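Local coordinates for protein alpha-glucosidase (Pseudoalteromonas sp. K8, PDB 5HQ4) that probably hydrolyses alpha-glucosidic bonds as a calcium-dependent glycoside hydrolase of family 97 with a TIM-barrel catalytic domain, at residues Thr435-Lys440 against Thr453-Arg458; Arg458-Asn463 against Met488-Gly493. All blocks are in the same frame, centred on the assembly; numbering follows the deposited sequence.

Contact 1 of 2, residues Thr435-Lys440 against Thr453-Arg458; sequences THEPIK and TREGAR. With CA (calcium ion), chain G.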
ATOM      1  N   THR A 435       4.296   8.047   3.260  1.00 10.83           N
ATOM      2  CA  THR A 435       5.335   7.403   4.072  1.00  9.95           C
ATOM      3  C   THR A 435       6.142   6.413   3.238  1.00  9.60           C
ATOM      4  O   THR A 435       5.604   5.399   2.792  1.00 10.26           O
ATOM      5  CB  THR A 435       4.725   6.664   5.268  1.00 11.05           C
ATOM      6  OG1 THR A 435       3.811   7.520   5.957  1.00 12.77           O
ATOM      7  CG2 THR A 435       5.826   6.213   6.234  1.00 11.64           C
ATOM      8  N   HIS A 436       7.434   6.682   3.057  1.00 10.60           N
ATOM      9  CA  HIS A 436       8.329   5.676   2.502  1.00 13.06           C
ATOM     10  C   HIS A 436       9.030   4.944   3.643  1.00 13.17           C
ATOM     11  O   HIS A 436       9.155   5.473   4.750  1.00 10.71           O
ATOM     12  CB  HIS A 436       9.320   6.312   1.520  1.00 10.83           C
ATOM     13  CG  HIS A 436       8.678   6.666   0.209  1.00 12.69           C
ATOM     14  ND1 HIS A 436       9.265   6.410  -1.011  1.00 15.91           N
ATOM     15  CD2 HIS A 436       7.456   7.191  -0.064  1.00 11.52           C
ATOM     16  CE1 HIS A 436       8.445   6.789  -1.981  1.00 14.83           C
ATOM     17  NE2 HIS A 436       7.341   7.266  -1.432  1.00 12.31           N
ATOM     18  N   GLU A 437       9.446   3.708   3.369  1.00  9.08           N
ATOM     19  CA  GLU A 437       9.852   2.757   4.400  1.00  9.00           C
ATOM     20  C   GLU A 437       8.827   2.756   5.538  1.00 11.44           C
ATOM     21  O   GLU A 437       9.153   3.071   6.686  1.00 10.46           O
ATOM     22  CB  GLU A 437      11.254   3.051   4.917  1.00 11.26           C
ATOM     23  CG  GLU A 437      12.303   3.029   3.792  1.00 13.26           C
ATOM     24  CD  GLU A 437      12.237   4.284   2.913  1.00 15.15           C
ATOM     25  OE1 GLU A 437      12.152   5.394   3.473  1.00 13.49           O
ATOM     26  OE2 GLU A 437      12.230   4.167   1.668  1.00 18.22           O
ATOM     27  N   PRO A 438       7.572   2.416   5.241  1.00 10.50           N
ATOM     28  CA  PRO A 438       6.483   2.576   6.205  1.00  9.04           C
ATOM     29  C   PRO A 438       6.197   1.299   6.967  1.00 13.45           C
ATOM     30  O   PRO A 438       6.845   0.273   6.736  1.00 11.18           O
ATOM     31  CB  PRO A 438       5.297   2.894   5.292  1.00  9.64           C
ATOM     32  CG  PRO A 438       5.528   1.908   4.159  1.00  9.87           C
ATOM     33  CD  PRO A 438       7.068   1.896   3.959  1.00 13.43           C
ATOM     34  N   ILE A 439       5.205   1.356   7.857  1.00 10.77           N
ATOM     35  CA  ILE A 439       4.423   0.168   8.196  1.00 11.37           C
ATOM     36  C   ILE A 439       3.490  -0.130   7.026  1.00 10.23           C
ATOM     37  O   ILE A 439       3.012   0.791   6.346  1.00  9.57           O
ATOM     38  CB  ILE A 439       3.630   0.395   9.501  1.00 11.70           C
ATOM     39  CG1 ILE A 439       2.798  -0.840   9.865  1.00 12.30           C
ATOM     40  CG2 ILE A 439       2.681   1.602   9.367  1.00  9.50           C
ATOM     41  CD1 ILE A 439       3.647  -2.034  10.324  1.00 11.87           C
ATOM     42  N   LYS A 440       3.245  -1.414   6.767  1.00  8.70           N
ATOM     43  CA  LYS A 440       2.315  -1.793   5.708  1.00 10.91           C
ATOM     44  C   LYS A 440       0.950  -1.150   5.937  1.00 13.02           C
ATOM     45  O   LYS A 440       0.559  -0.842   7.073  1.00 12.24           O
ATOM     46  CB  LYS A 440       2.173  -3.317   5.642  1.00 11.37           C
ATOM     47  CG  LYS A 440       1.449  -3.912   6.886  1.00  9.75           C
ATOM     48  CD  LYS A 440       1.789  -5.398   7.095  1.00 13.89           C
ATOM     49  CE  LYS A 440       0.987  -5.965   8.271  1.00 12.98           C
ATOM     50  NZ  LYS A 440       1.256  -7.414   8.535  1.00 11.86           N
ATOM     51  N   THR A 453      -0.888   7.917   1.227  1.00 12.80           N
ATOM     52  CA  THR A 453      -0.246   6.849   0.473  1.00 10.68           C
ATOM     53  C   THR A 453       1.049   6.453   1.180  1.00 12.05           C
ATOM     54  O   THR A 453       1.445   7.056   2.181  1.00  9.99           O
ATOM     55  CB  THR A 453      -0.010   7.287  -0.982  1.00 12.65           C
ATOM     56  OG1 THR A 453       0.308   6.140  -1.786  1.00 13.37           O
ATOM     57  CG2 THR A 453       1.117   8.328  -1.063  1.00 10.24           C
ATOM     58  N   ARG A 454       1.698   5.411   0.661  1.00  9.47           N
ATOM     59  CA  ARG A 454       2.973   4.957   1.204  1.00 13.09           C
ATOM     60  C   ARG A 454       3.685   4.123   0.151  1.00 12.84           C
ATOM     61  O   ARG A 454       3.115   3.762  -0.878  1.00 11.07           O
ATOM     62  CB  ARG A 454       2.789   4.143   2.495  1.00 11.55           C
ATOM     63  CG  ARG A 454       2.297   2.699   2.276  1.00 10.08           C
ATOM     64  CD  ARG A 454       1.684   2.133   3.581  1.00  8.99           C
ATOM     65  NE  ARG A 454       0.552   2.959   4.008  1.00  9.31           N
ATOM     66  CZ  ARG A 454       0.210   3.206   5.272  1.00 13.13           C
ATOM     67  NH1 ARG A 454       0.909   2.692   6.282  1.00 10.31           N
ATOM     68  NH2 ARG A 454      -0.843   3.980   5.525  1.00 11.31           N
ATOM     69  N   GLU A 455       4.942   3.802   0.434  1.00  9.72           N
ATOM     70  CA  GLU A 455       5.690   2.920  -0.447  1.00 12.48           C
ATOM     71  C   GLU A 455       5.574   1.490   0.076  1.00  9.96           C
ATOM     72  O   GLU A 455       4.563   0.823  -0.175  1.00  9.86           O
ATOM     73  CB  GLU A 455       7.145   3.396  -0.551  1.00 11.60           C
ATOM     74  CG  GLU A 455       7.949   2.744  -1.654  1.00 10.84           C
ATOM     75  CD  GLU A 455       9.323   3.377  -1.766  1.00 18.22           C
ATOM     76  OE1 GLU A 455      10.072   3.328  -0.771  1.00 16.24           O
ATOM     77  OE2 GLU A 455       9.633   3.963  -2.825  1.00 18.12           O
ATOM     78  N   GLY A 456       6.568   1.003   0.817  1.00 11.31           N
ATOM     79  CA  GLY A 456       6.403  -0.322   1.419  1.00  8.47           C
ATOM     80  C   GLY A 456       6.391  -1.466   0.426  1.00 12.13           C
ATOM     81  O   GLY A 456       5.656  -2.453   0.613  1.00  8.58           O
ATOM     82  N   ALA A 457       7.218  -1.368  -0.609  1.00  8.14           N
ATOM     83  CA  ALA A 457       7.378  -2.318  -1.702  1.00  9.43           C
ATOM     84  C   ALA A 457       8.405  -1.683  -2.623  1.00 11.23           C
ATOM     85  O   ALA A 457       8.682  -0.482  -2.512  1.00 11.75           O
ATOM     86  CB  ALA A 457       6.059  -2.582  -2.453  1.00  8.05           C
ATOM     87  N   ARG A 458       8.968  -2.480  -3.531  1.00  8.48           N
ATOM     88  CA  ARG A 458       9.890  -1.916  -4.512  1.00  8.81           C
ATOM     89  C   ARG A 458       9.109  -1.106  -5.537  1.00 13.27           C
ATOM     90  O   ARG A 458       8.252  -1.645  -6.245  1.00 12.35           O
ATOM     91  CB  ARG A 458      10.698  -3.012  -5.201  1.00  9.96           C
ATOM     92  CG  ARG A 458      11.790  -3.627  -4.304  1.00 11.89           C
ATOM     93  CD  ARG A 458      12.486  -4.803  -4.985  1.00 13.72           C
ATOM     94  NE  ARG A 458      13.012  -4.492  -6.326  1.00 11.93           N
ATOM     95  CZ  ARG A 458      14.264  -4.709  -6.723  1.00 14.53           C
ATOM     96  NH1 ARG A 458      15.152  -5.230  -5.884  1.00 10.40           N
ATOM     97  NH2 ARG A 458      14.625  -4.433  -7.976  1.00 10.64           N
TER
HETATM   98 CA    CA G 706      12.436   3.396  -0.542  1.00 26.01          CA
HETATM   99  O   HOH W   1      11.893   5.695  -0.898  1.00 13.74           O
HETATM  100  O   HOH W   2       9.275   1.802   1.256  1.00 10.49           O
HETATM  101  O   HOH W   3      14.495   2.299  -0.026  1.00 23.32           O

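Contact 2 of 2, residues Arg458-Asn463 against Met488-Gly493; sequences RGQEFN and MDFTPG. With CA (calcium ion), chain G.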
ATOM      1  N   ARG A 458       8.968  -2.480  -3.531  1.00  8.48           N
ATOM      2  CA  ARG A 458       9.890  -1.916  -4.512  1.00  8.81           C
ATOM      3  C   ARG A 458       9.109  -1.106  -5.537  1.00 13.27           C
ATOM      4  O   ARG A 458       8.252  -1.645  -6.245  1.00 12.35           O
ATOM      5  CB  ARG A 458      10.698  -3.012  -5.201  1.00  9.96           C
ATOM      6  CG  ARG A 458      11.790  -3.627  -4.304  1.00 11.89           C
ATOM      7  CD  ARG A 458      12.486  -4.803  -4.985  1.00 13.72           C
ATOM      8  NE  ARG A 458      13.012  -4.492  -6.326  1.00 11.93           N
ATOM      9  CZ  ARG A 458      14.264  -4.709  -6.723  1.00 14.53           C
ATOM     10  NH1 ARG A 458      15.152  -5.230  -5.884  1.00 10.40           N
ATOM     11  NH2 ARG A 458      14.625  -4.433  -7.976  1.00 10.64           N
ATOM     12  N   GLY A 459       9.397   0.187  -5.605  1.00 12.71           N
ATOM     13  CA  GLY A 459       8.826   1.062  -6.596  1.00 11.21           C
ATOM     14  C   GLY A 459       9.813   1.366  -7.708  1.00 10.80           C
ATOM     15  O   GLY A 459      10.818   0.669  -7.894  1.00 10.14           O
ATOM     16  N   GLN A 460       9.531   2.446  -8.431  1.00  9.97           N
ATOM     17  CA  GLN A 460      10.343   2.852  -9.583  1.00 11.27           C
ATOM     18  C   GLN A 460      11.809   3.082  -9.228  1.00 11.40           C
ATOM     19  O   GLN A 460      12.690   2.899 -10.080  1.00 12.19           O
ATOM     20  CB  GLN A 460       9.759   4.139 -10.171  1.00  9.61           C
ATOM     21  CG  GLN A 460      10.293   4.521 -11.545  1.00  9.92           C
ATOM     22  CD  GLN A 460       9.594   3.763 -12.654  1.00 13.69           C
ATOM     23  OE1 GLN A 460      10.070   2.718 -13.095  1.00 13.95           O
ATOM     24  NE2 GLN A 460       8.450   4.285 -13.112  1.00 11.19           N
ATOM     25  N   GLU A 461      12.096   3.534  -8.003  1.00 12.20           N
ATOM     26  CA  GLU A 461      13.473   3.895  -7.666  1.00 13.22           C
ATOM     27  C   GLU A 461      14.420   2.710  -7.835  1.00 13.88           C
ATOM     28  O   GLU A 461      15.586   2.900  -8.197  1.00 12.92           O
ATOM     29  CB  GLU A 461      13.542   4.434  -6.235  1.00 13.85           C
ATOM     30  CG  GLU A 461      13.044   3.411  -5.203  1.00 17.25           C
ATOM     31  CD  GLU A 461      13.261   3.845  -3.760  1.00 28.38           C
ATOM     32  OE1 GLU A 461      14.009   4.822  -3.531  1.00 27.56           O
ATOM     33  OE2 GLU A 461      12.691   3.189  -2.855  1.00 17.55           O
ATOM     34  N   PHE A 462      13.936   1.482  -7.630  1.00 11.95           N
ATOM     35  CA  PHE A 462      14.795   0.312  -7.831  1.00  9.48           C
ATOM     36  C   PHE A 462      15.130   0.075  -9.292  1.00 12.78           C
ATOM     37  O   PHE A 462      16.026  -0.719  -9.585  1.00 12.13           O
ATOM     38  CB  PHE A 462      14.138  -0.942  -7.236  1.00 10.52           C
ATOM     39  CG  PHE A 462      14.298  -1.029  -5.752  1.00 10.07           C
ATOM     40  CD1 PHE A 462      13.476  -0.291  -4.915  1.00 13.46           C
ATOM     41  CD2 PHE A 462      15.311  -1.804  -5.194  1.00 12.35           C
ATOM     42  CE1 PHE A 462      13.649  -0.340  -3.530  1.00 14.42           C
ATOM     43  CE2 PHE A 462      15.483  -1.857  -3.818  1.00 15.77           C
ATOM     44  CZ  PHE A 462      14.654  -1.124  -2.993  1.00 12.83           C
ATOM     45  N   ASN A 463      14.443   0.744 -10.210  1.00  9.76           N
ATOM     46  CA  ASN A 463      14.780   0.620 -11.613  1.00 11.51           C
ATOM     47  C   ASN A 463      15.907   1.551 -12.006  1.00 15.60           C
ATOM     48  O   ASN A 463      16.427   1.435 -13.115  1.00 17.43           O
ATOM     49  CB  ASN A 463      13.542   0.883 -12.471  1.00 12.75           C
ATOM     50  CG  ASN A 463      12.499  -0.195 -12.295  1.00 11.25           C
ATOM     51  OD1 ASN A 463      12.843  -1.336 -11.991  1.00 10.60           O
ATOM     52  ND2 ASN A 463      11.220   0.154 -12.474  1.00 10.76           N
ATOM     53  N   MET A 488      -0.348   2.809  -3.245  1.00 10.85           N
ATOM     54  CA  MET A 488       1.108   2.814  -3.254  1.00 10.86           C
ATOM     55  C   MET A 488       1.618   3.981  -4.080  1.00 12.73           C
ATOM     56  O   MET A 488       1.160   4.196  -5.205  1.00 11.82           O
ATOM     57  CB  MET A 488       1.677   1.512  -3.822  1.00 10.00           C
ATOM     58  CG  MET A 488       3.196   1.570  -3.984  1.00 10.36           C
ATOM     59  SD  MET A 488       3.892   0.059  -4.648  1.00 13.44           S
ATOM     60  CE  MET A 488       5.658   0.428  -4.548  1.00 13.14           C
ATOM     61  N   ASP A 489       2.580   4.715  -3.517  1.00 11.62           N
ATOM     62  CA  ASP A 489       3.366   5.728  -4.223  1.00 11.05           C
ATOM     63  C   ASP A 489       4.473   5.011  -4.997  1.00 12.27           C
ATOM     64  O   ASP A 489       5.607   4.878  -4.533  1.00 15.67           O
ATOM     65  CB  ASP A 489       3.938   6.727  -3.217  1.00 12.63           C
ATOM     66  CG  ASP A 489       4.637   7.916  -3.875  1.00 20.44           C
ATOM     67  OD1 ASP A 489       5.708   8.322  -3.363  1.00 16.42           O
ATOM     68  OD2 ASP A 489       4.112   8.457  -4.875  1.00 21.80           O
ATOM     69  N   PHE A 490       4.128   4.526  -6.198  1.00 10.43           N
ATOM     70  CA  PHE A 490       5.087   3.803  -7.040  1.00 11.62           C
ATOM     71  C   PHE A 490       6.038   4.726  -7.803  1.00 14.87           C
ATOM     72  O   PHE A 490       7.128   4.288  -8.186  1.00 12.25           O
ATOM     73  CB  PHE A 490       4.337   2.916  -8.044  1.00 10.76           C
ATOM     74  CG  PHE A 490       5.239   2.037  -8.870  1.00  9.68           C
ATOM     75  CD1 PHE A 490       5.618   0.790  -8.408  1.00 10.91           C
ATOM     76  CD2 PHE A 490       5.713   2.467 -10.112  1.00 10.86           C
ATOM     77  CE1 PHE A 490       6.468  -0.022  -9.153  1.00 13.28           C
ATOM     78  CE2 PHE A 490       6.554   1.660 -10.868  1.00 11.50           C
ATOM     79  CZ  PHE A 490       6.934   0.412 -10.382  1.00 14.27           C
ATOM     80  N   THR A 491       5.641   5.988  -8.024  1.00 11.77           N
ATOM     81  CA  THR A 491       6.255   7.019  -8.873  1.00 12.84           C
ATOM     82  C   THR A 491       6.371   6.493 -10.302  1.00 14.20           C
ATOM     83  O   THR A 491       7.475   6.245 -10.800  1.00 12.00           O
ATOM     84  CB  THR A 491       7.616   7.504  -8.341  1.00 13.95           C
ATOM     85  OG1 THR A 491       8.630   6.519  -8.546  1.00 16.83           O
ATOM     86  CG2 THR A 491       7.538   7.838  -6.830  1.00 15.08           C
ATOM     87  N   PRO A 492       5.240   6.329 -10.993  1.00 12.13           N
ATOM     88  CA  PRO A 492       5.274   5.847 -12.377  1.00 12.76           C
ATOM     89  C   PRO A 492       5.744   6.908 -13.352  1.00 14.06           C
ATOM     90  O   PRO A 492       6.041   8.038 -12.949  1.00 13.28           O
ATOM     91  CB  PRO A 492       3.813   5.471 -12.640  1.00 13.65           C
ATOM     92  CG  PRO A 492       3.052   6.432 -11.802  1.00 19.10           C
ATOM     93  CD  PRO A 492       3.863   6.607 -10.544  1.00 16.59           C
ATOM     94  N   GLY A 493       5.817   6.554 -14.635  1.00 13.71           N
ATOM     95  CA  GLY A 493       5.939   7.549 -15.681  1.00 11.06           C
ATOM     96  C   GLY A 493       7.344   7.866 -16.156  1.00 12.38           C
ATOM     97  O   GLY A 493       7.614   9.015 -16.524  1.00 14.10           O
TER
HETATM   98 CA    CA G 706      12.436   3.396  -0.542  1.00 26.01          CA
HETATM   99  O   HOH W   4       9.862   5.035  -6.537  1.00 18.52           O
HETATM  100  O   HOH W   3      14.495   2.299  -0.026  1.00 23.32           O
HETATM  101  O   HOH W   1      11.893   5.695  -0.898  1.00 13.74           O

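Contact 1 of 2, residues Thr435-Lys440 against Thr453-Arg458
Thr435 and Arg454 face each other as a parallel bridge at the C-terminal ends of strands 432-435 and 451-454, neighbours in the parallel sheet of the TIM-barrel domain of this family 97 glycoside hydrolase. Two backbone hydrogen bonds make the bridge: Thr435 N donates to Thr453 O (3.2 Å), and Glu455 N to Thr435 O (2.9 Å). Past the strand ends both chains turn into loops that carry calcium ligands. Glu437 OE2 and Glu455 OE1 each bind the ion at 2.4 Å, their side chains running side by side with the carboxylate planes 71° apart; two waters, Glu154 and Glu461 complete the six ligands. Glu437 OE2 and Glu455 OE1 come within 3.4 Å of each other as neighbouring ligands of the shared ion. One of the waters on the metal also meets His436 ND1 in the plane of the imidazole, while His436 NE2 is hydrogen-bonded to Asp489 OD1. Over one face of that ring lies Glu455 CB, a CH-pi contact 3.6 Å from the centroid. With CG anti to the backbone N (chi1 -168°) and the chain extended beyond it, Glu455 passes over the ring on its way to the metal. A further water accepts from Glu437 N and Gly456 N and donates to Glu455 OE1, tying both loops to a metal-binding oxygen. Apolar packing centres on Pro438, whose CG rests on Arg454 CG and whose CD presses against Gly456 CA. The bend of Arg454 at chi3 (60°) brings its guanidinium edge-on to Ile439, where Arg454 NH1 donates to Ile439 O at 2.8 Å from above the carbonyl plane.

Contact 2 of 2, residues Arg458-Asn463 against Met488-Gly493
Gln460 meets the 488-493 loop along most of its length, beginning at CB, which lies 3.1 Å from Thr491 OG1 and nearly as close to Thr491 O. CG follows at 3.4 Å from that same carbonyl oxygen. The chain then bends at chi2 (82°), carrying CD past the Phe490 ring with the amide plane turned 71° from it. At the tip, NE2 donates to Thr491 O (3.2 Å) and also pairs with Gln516 of helix 513-522, while OE1 accepts from Asn463 ND2, so both ends of the amide are held and its rotation is fixed. These loops belong to the TIM-barrel domain, and 458-463 runs into the start of the short helix 462-465 while presenting Glu461, whose OE2 binds calcium. Backbone pairing comes from Gln460 N, which donates to Phe490 O at 3.0 Å in the carbonyl plane; Thr491 OG1 gives that oxygen a second bond. Gln460 N also sits above the centre of the Phe490 ring, and Gly459 C lies over the same face nearer the rim. Met488, fully extended, brings CE to Arg458 O and Gly459 CA. A water accepts from Glu461 N and donates to Thr491 OG1 (2.8 Å).

Both contacts are buried in the TIM-barrel domain and converge on one calcium ion, to which contact 1 gives Glu437 and Glu455 and contact 2 gives Glu461. Contact 1 lies nearer the centre of the chain and grows out of paired strand ends, so its chemistry is sheet hydrogen bonding that passes into metal coordination. Contact 2 joins two segments without strand structure, one following strand 451-454 in the chain and the other running alongside its end, and between them an amide, an aromatic face and backbone carbonyls do the work. Arg458 ends one segment of contact 1 and starts one of contact 2. Asp489 joins them across space: besides its side-chain link to His436, its backbone N probably donates a hydrogen bond to Arg454 O.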